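Local coordinates for acetylene hydratase (PDB 2E7Z), which catalyses the hydration of acetylene to acetaldehyde with a tungsten-bis(molybdopterin guanine dinucleotide) cofactor and one [4Fe-4S] cluster, at residues 71-76 with 446-451; 611-616 with 674-679. One frame throughout, in Å; residues are numbered along the deposited sequence.

Contact 1: 71-76 with 446-451; sequences GEQRWE and TAQLAD
The backbones of 71-76 and 446-451 come closest at G71 and L449, whose CA atoms lie 4.5 Å apart where the turn before strand 75-77 meets the loop leading into strand 452-455. The carbonyl O of Q448 is the focus. It accepts a hydrogen bond from NE2 of Q73 at 3.0 Å, fairly straight at 151° and tilted only modestly from the carbonyl plane, and a second from a bridging water that also donates to A450 O and accepts from G71 N. The CA-H of G71 points at the same oxygen. Q73, centre of an inverse gamma turn, folds back at chi2 (-56°), which brings its amide to both segments: NE2 also donates to G71 O at 2.8 Å, while OE1 takes the indole NE1 of W75 in the ring plane. Strands 75-77 and 452-455 belong to one mixed sheet of the molybdopterin oxidoreductase region; 75-77 is its outermost strand and pairs with 63-65, which in turn pairs with 452-455. With its rotation fixed by that NE1 bond, the W75 ring sends its six-membered end into the 446-451 turn, CH2 lying 3.3 Å from A450 O and 3.5 Å from A447 O. The aliphatic part of Q448 crosses the Q73 amide at about a right angle, Q448 CG 3.5 Å from Q73 OE1, and its own amide bonds instead to G683 and S689.

Contact 2: 611-616 with 674-679; sequences CYHQPG and GRWCPE. With MGD (2-amino-5,6-dimercapto-7-methyl-3,7,8a,9-tetrahydro-8-oxa-1,3,9,10-tetraaza-anthracen-4-one guanosine dinucleotide), chain E.
H613 meets G674, R675, W676 and P678, and its polar link is a weak hydrogen bond, NE2 donating to G674 O at 3.1 Å, bent to 123°. Among flat groups the contacts are more extensive. The edge of the imidazole is directed at the indole face of W676 in an offset edge-to-face pair, planes at 88° and H613 CD2 3.8 Å from W676 CD1. CE1 of H613 also lies over one face of the R675 guanidinium, 3.7 Å from R675 NE, the two planes 29° apart; R675 is bent about its CB-CG bond, bringing the guanidinium up to H613 CE1, and its charge is met by E604, a cofactor-binding residue. These two loops belong to the molybdopterin dinucleotide-binding domain, of the double-psi beta-barrel clan, one following strand 596-600 and the other strand 668-671. C611, at the start of the first, packs SG against the MGD ribose, 3.5 Å from C2'. Packing around P678 makes up the rest. Its ring sets CD against H613 CB, 3.7 Å away, while P678 CG lies 3.8 Å from NE2 of Q614 and also covers a face of W676. Farther out, P615 CG rests on E679 CB at 4.1 Å. Polar partners beyond the two segments hold the ends: W676 NE1 bonds to S610 O, and the E679 carboxylate forms a salt bridge with R619, which also donates to H613 O.

Contact 1 and contact 2 lie in different family regions, their centres about 17 Å apart, yet they touch where Q448 NE2 packs on W676 CZ3 at 4.3 Å. Both are mostly buried, although contact 2 runs out to exposed P615 and E679 at one end. Contact 1 joins the edge of a mixed sheet to the loop before one of its inner strands, and relies on a buried carbonyl shared by an amide and a water. Contact 2 instead joins two loops without regular structure through rings, a guanidinium and prolines, with one weak hydrogen bond between them. Its segment 611-616 also touches MGD, through C611, whereas in contact 1 the A447 side chain is about 7 Å from a bound MGD.

Contact 1: 71-76 with 446-451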
# COMPACT_ATOMS: atom_id res chain seq x y z
N GLY A 71 -26.23 7.99 3.11
CA GLY A 71 -25.78 7.97 4.52
C GLY A 71 -26.84 7.66 5.56
O GLY A 71 -26.49 7.40 6.69
N GLU A 72 -28.09 7.68 5.15
CA GLU A 72 -29.17 7.27 6.08
C GLU A 72 -29.13 5.76 6.26
O GLU A 72 -29.09 5.02 5.27
CB GLU A 72 -30.53 7.68 5.53
CG GLU A 72 -31.71 7.27 6.42
CD GLU A 72 -33.05 7.57 5.76
OE1 GLU A 72 -33.09 8.36 4.78
OE2 GLU A 72 -34.06 7.02 6.23
N GLN A 73 -29.15 5.30 7.52
CA GLN A 73 -28.99 3.88 7.78
C GLN A 73 -30.34 3.16 7.74
O GLN A 73 -30.91 2.79 8.78
CB GLN A 73 -28.26 3.66 9.11
CG GLN A 73 -26.87 4.31 9.08
CD GLN A 73 -26.02 3.82 7.91
OE1 GLN A 73 -25.66 2.64 7.87
NE2 GLN A 73 -25.71 4.70 6.95
N ARG A 74 -30.87 3.03 6.52
CA ARG A 74 -32.14 2.33 6.33
C ARG A 74 -31.88 1.30 5.25
O ARG A 74 -31.75 1.65 4.07
CB ARG A 74 -33.24 3.28 5.89
CG ARG A 74 -34.63 2.78 6.30
CD ARG A 74 -35.66 3.78 5.85
NE ARG A 74 -36.99 3.24 6.15
CZ ARG A 74 -37.83 2.71 5.26
NH1 ARG A 74 -37.51 2.66 3.97
NH2 ARG A 74 -39.01 2.25 5.67
N TRP A 75 -31.75 0.05 5.67
CA TRP A 75 -31.25 -1.03 4.82
C TRP A 75 -32.28 -2.15 4.71
O TRP A 75 -32.98 -2.45 5.71
CB TRP A 75 -29.97 -1.58 5.45
CG TRP A 75 -28.84 -0.59 5.50
CD1 TRP A 75 -28.41 0.11 6.57
CD2 TRP A 75 -28.02 -0.19 4.39
NE1 TRP A 75 -27.35 0.93 6.21
CE2 TRP A 75 -27.09 0.77 4.87
CE3 TRP A 75 -27.98 -0.55 3.04
CZ2 TRP A 75 -26.10 1.36 4.04
CZ3 TRP A 75 -26.99 0.06 2.21
CH2 TRP A 75 -26.10 0.99 2.72
N GLU A 76 -32.39 -2.73 3.52
CA GLU A 76 -33.22 -3.93 3.34
C GLU A 76 -32.45 -5.00 2.59
O GLU A 76 -31.82 -4.73 1.55
CB GLU A 76 -34.51 -3.60 2.59
CG GLU A 76 -35.45 -4.79 2.50
CD GLU A 76 -36.81 -4.45 1.93
OE1 GLU A 76 -37.51 -3.58 2.51
OE2 GLU A 76 -37.19 -5.08 0.93
N THR A 446 -17.47 3.59 4.87
CA THR A 446 -17.72 3.69 3.42
C THR A 446 -19.01 2.96 3.01
O THR A 446 -19.81 3.49 2.26
CB THR A 446 -16.51 3.13 2.65
OG1 THR A 446 -15.37 3.89 3.03
CG2 THR A 446 -16.74 3.28 1.18
N ALA A 447 -19.22 1.75 3.53
CA ALA A 447 -20.43 1.00 3.21
C ALA A 447 -21.68 1.77 3.66
O ALA A 447 -22.73 1.72 3.01
CB ALA A 447 -20.38 -0.37 3.87
N GLN A 448 -21.53 2.54 4.73
CA GLN A 448 -22.66 3.31 5.25
C GLN A 448 -23.18 4.34 4.28
O GLN A 448 -24.31 4.81 4.34
CB GLN A 448 -22.24 3.99 6.52
CG GLN A 448 -22.20 2.96 7.67
CD GLN A 448 -21.68 3.54 8.97
OE1 GLN A 448 -21.92 4.71 9.28
NE2 GLN A 448 -20.96 2.71 9.73
N LEU A 449 -22.30 4.70 3.34
CA LEU A 449 -22.56 5.70 2.28
C LEU A 449 -22.99 5.07 0.97
O LEU A 449 -23.16 5.77 -0.04
CB LEU A 449 -21.32 6.59 2.10
CG LEU A 449 -21.08 7.56 3.26
CD1 LEU A 449 -19.61 7.97 3.42
CD2 LEU A 449 -21.97 8.78 3.16
N ALA A 450 -23.20 3.75 0.96
CA ALA A 450 -23.48 3.05 -0.27
C ALA A 450 -24.96 2.99 -0.61
O ALA A 450 -25.81 3.13 0.28
CB ALA A 450 -22.87 1.67 -0.25
N ASP A 451 -25.26 2.75 -1.89
CA ASP A 451 -26.61 2.32 -2.32
C ASP A 451 -26.79 0.82 -2.10
O ASP A 451 -27.89 0.35 -1.80
CB ASP A 451 -26.83 2.66 -3.78
CG ASP A 451 -26.83 4.15 -4.00
OD1 ASP A 451 -27.86 4.81 -3.71
OD2 ASP A 451 -25.81 4.68 -4.46
O HOH W 1 -25.97 5.31 2.19

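Contact 2: 611-616 with 674-679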
# COMPACT_ATOMS: atom_id res chain seq x y z
N CYS A 611 -9.39 -2.45 9.90
CA CYS A 611 -10.05 -3.76 10.08
C CYS A 611 -9.91 -4.29 11.49
O CYS A 611 -8.90 -4.07 12.16
CB CYS A 611 -9.45 -4.81 9.15
SG CYS A 611 -9.42 -4.33 7.39
N TYR A 612 -10.91 -5.07 11.87
CA TYR A 612 -10.96 -5.86 13.13
C TYR A 612 -11.26 -5.02 14.36
O TYR A 612 -10.98 -5.43 15.50
CB TYR A 612 -9.71 -6.77 13.36
CG TYR A 612 -9.16 -7.34 12.10
CD1 TYR A 612 -10.02 -7.80 11.09
CD2 TYR A 612 -7.79 -7.37 11.87
CE1 TYR A 612 -9.50 -8.28 9.87
CE2 TYR A 612 -7.26 -7.84 10.69
CZ TYR A 612 -8.12 -8.27 9.68
OH TYR A 612 -7.59 -8.69 8.47
N HIS A 613 -11.88 -3.85 14.15
CA HIS A 613 -12.39 -3.07 15.30
C HIS A 613 -13.76 -3.54 15.82
O HIS A 613 -14.26 -2.99 16.80
CB HIS A 613 -12.41 -1.57 14.95
CG HIS A 613 -11.07 -1.00 14.61
ND1 HIS A 613 -9.96 -1.18 15.42
CD2 HIS A 613 -10.67 -0.20 13.59
CE1 HIS A 613 -8.93 -0.56 14.88
NE2 HIS A 613 -9.33 0.06 13.78
N GLN A 614 -14.39 -4.50 15.14
CA GLN A 614 -15.67 -5.06 15.62
C GLN A 614 -15.48 -5.60 17.05
O GLN A 614 -14.38 -6.06 17.38
CB GLN A 614 -16.13 -6.17 14.68
CG GLN A 614 -16.82 -5.66 13.42
CD GLN A 614 -15.82 -5.09 12.39
OE1 GLN A 614 -14.64 -5.48 12.34
NE2 GLN A 614 -16.31 -4.17 11.56
N PRO A 615 -16.53 -5.52 17.92
CA PRO A 615 -16.41 -6.05 19.27
C PRO A 615 -15.85 -7.47 19.26
O PRO A 615 -16.36 -8.33 18.55
CB PRO A 615 -17.85 -6.03 19.79
CG PRO A 615 -18.46 -4.84 19.13
CD PRO A 615 -17.85 -4.87 17.71
N GLY A 616 -14.80 -7.69 20.04
CA GLY A 616 -14.21 -9.01 20.15
C GLY A 616 -12.83 -8.96 20.74
O GLY A 616 -12.35 -7.89 21.15
N GLY A 674 -6.93 4.49 10.83
CA GLY A 674 -7.91 3.44 10.60
C GLY A 674 -8.89 3.26 11.73
O GLY A 674 -9.67 2.35 11.71
N ARG A 675 -8.83 4.14 12.74
CA ARG A 675 -9.67 3.96 13.91
C ARG A 675 -11.12 4.40 13.69
O ARG A 675 -11.37 5.51 13.25
CB ARG A 675 -9.06 4.70 15.10
CG ARG A 675 -7.90 3.98 15.69
CD ARG A 675 -8.49 2.88 16.59
NE ARG A 675 -7.49 2.02 17.12
CZ ARG A 675 -7.71 1.10 18.05
NH1 ARG A 675 -8.92 0.93 18.58
NH2 ARG A 675 -6.69 0.37 18.45
N TRP A 676 -12.05 3.49 13.98
CA TRP A 676 -13.45 3.83 14.04
C TRP A 676 -14.11 2.86 15.02
O TRP A 676 -13.42 2.00 15.56
CB TRP A 676 -14.12 3.82 12.66
CG TRP A 676 -14.13 2.48 11.95
CD1 TRP A 676 -13.05 1.80 11.44
CD2 TRP A 676 -15.28 1.69 11.65
NE1 TRP A 676 -13.47 0.64 10.82
CE2 TRP A 676 -14.83 0.53 10.97
CE3 TRP A 676 -16.66 1.83 11.93
CZ2 TRP A 676 -15.71 -0.47 10.53
CZ3 TRP A 676 -17.54 0.84 11.49
CH2 TRP A 676 -17.06 -0.31 10.81
N CYS A 677 -15.42 2.98 15.20
CA CYS A 677 -16.11 2.35 16.33
C CYS A 677 -17.34 1.58 15.81
O CYS A 677 -18.45 2.11 15.84
CB CYS A 677 -16.56 3.44 17.30
SG CYS A 677 -15.26 4.70 17.70
N PRO A 678 -17.14 0.33 15.34
CA PRO A 678 -18.21 -0.47 14.74
C PRO A 678 -19.38 -0.78 15.66
O PRO A 678 -20.45 -1.16 15.18
CB PRO A 678 -17.49 -1.76 14.33
CG PRO A 678 -16.07 -1.37 14.17
CD PRO A 678 -15.84 -0.35 15.25
N GLU A 679 -19.19 -0.60 16.97
CA GLU A 679 -20.24 -0.81 17.95
C GLU A 679 -21.26 0.32 17.91
O GLU A 679 -22.38 0.17 18.39
CB GLU A 679 -19.63 -0.95 19.36
CG GLU A 679 -19.03 0.35 19.92
CD GLU A 679 -17.55 0.55 19.61
OE1 GLU A 679 -16.88 1.31 20.34
OE2 GLU A 679 -17.05 -0.02 18.62
PB MGD E . -8.81 -0.29 4.70
O1B MGD E . -8.89 1.15 4.26
O2B MGD E . -8.90 -0.64 6.14
O3B MGD E . -7.46 -0.98 4.18
O3A MGD E . -5.81 0.03 2.58
PA MGD E . -6.86 -1.19 2.70
O1A MGD E . -6.17 -2.52 2.75
O2A MGD E . -7.90 -0.93 1.66
O5' MGD E . -9.98 -1.06 3.89
C5' MGD E . -9.92 -2.47 3.76
C4' MGD E . -11.35 -2.95 3.71
O4' MGD E . -11.32 -4.32 3.27
C3' MGD E . -12.02 -3.03 5.08
O3' MGD E . -13.23 -2.25 5.05
C2' MGD E . -12.29 -4.52 5.36
O2' MGD E . -13.50 -4.82 6.08
C1' MGD E . -12.36 -5.06 3.96
N9 MGD E . -11.98 -6.47 3.78
C8 MGD E . -10.98 -7.14 4.40
N7 MGD E . -10.86 -8.39 3.90
C5 MGD E . -11.76 -8.49 2.90
C6 MGD E . -12.17 -9.51 1.95
O6 MGD E . -11.63 -10.63 1.93
N1 MGD E . -13.13 -9.16 1.08
C2 MGD E . -13.79 -8.00 1.09
N2 MGD E . -14.75 -7.78 0.14
N3 MGD E . -13.47 -7.03 1.93
C4 MGD E . -12.48 -7.23 2.82
C10 MGD E . -4.49 -0.17 3.09
C11 MGD E . -3.63 0.94 2.53
O11 MGD E . -4.12 2.14 3.13
C12 MGD E . -2.18 0.70 2.88
S12 MGD E . -1.49 -0.81 2.48
C13 MGD E . -1.44 1.67 3.44
S13 MGD E . 0.16 1.40 3.96
C14 MGD E . -1.96 3.06 3.67
N15 MGD E . -2.15 3.35 5.08
C16 MGD E . -2.73 4.56 5.33
C17 MGD E . -2.46 5.38 6.51
O17 MGD E . -1.64 4.99 7.38
N18 MGD E . -3.10 6.56 6.62
C19 MGD E . -3.98 7.02 5.69
N19 MGD E . -4.61 8.20 5.86
N20 MGD E . -4.29 6.30 4.60
C21 MGD E . -3.71 5.12 4.37
N22 MGD E . -4.00 4.44 3.26
C23 MGD E . -3.26 3.25 2.88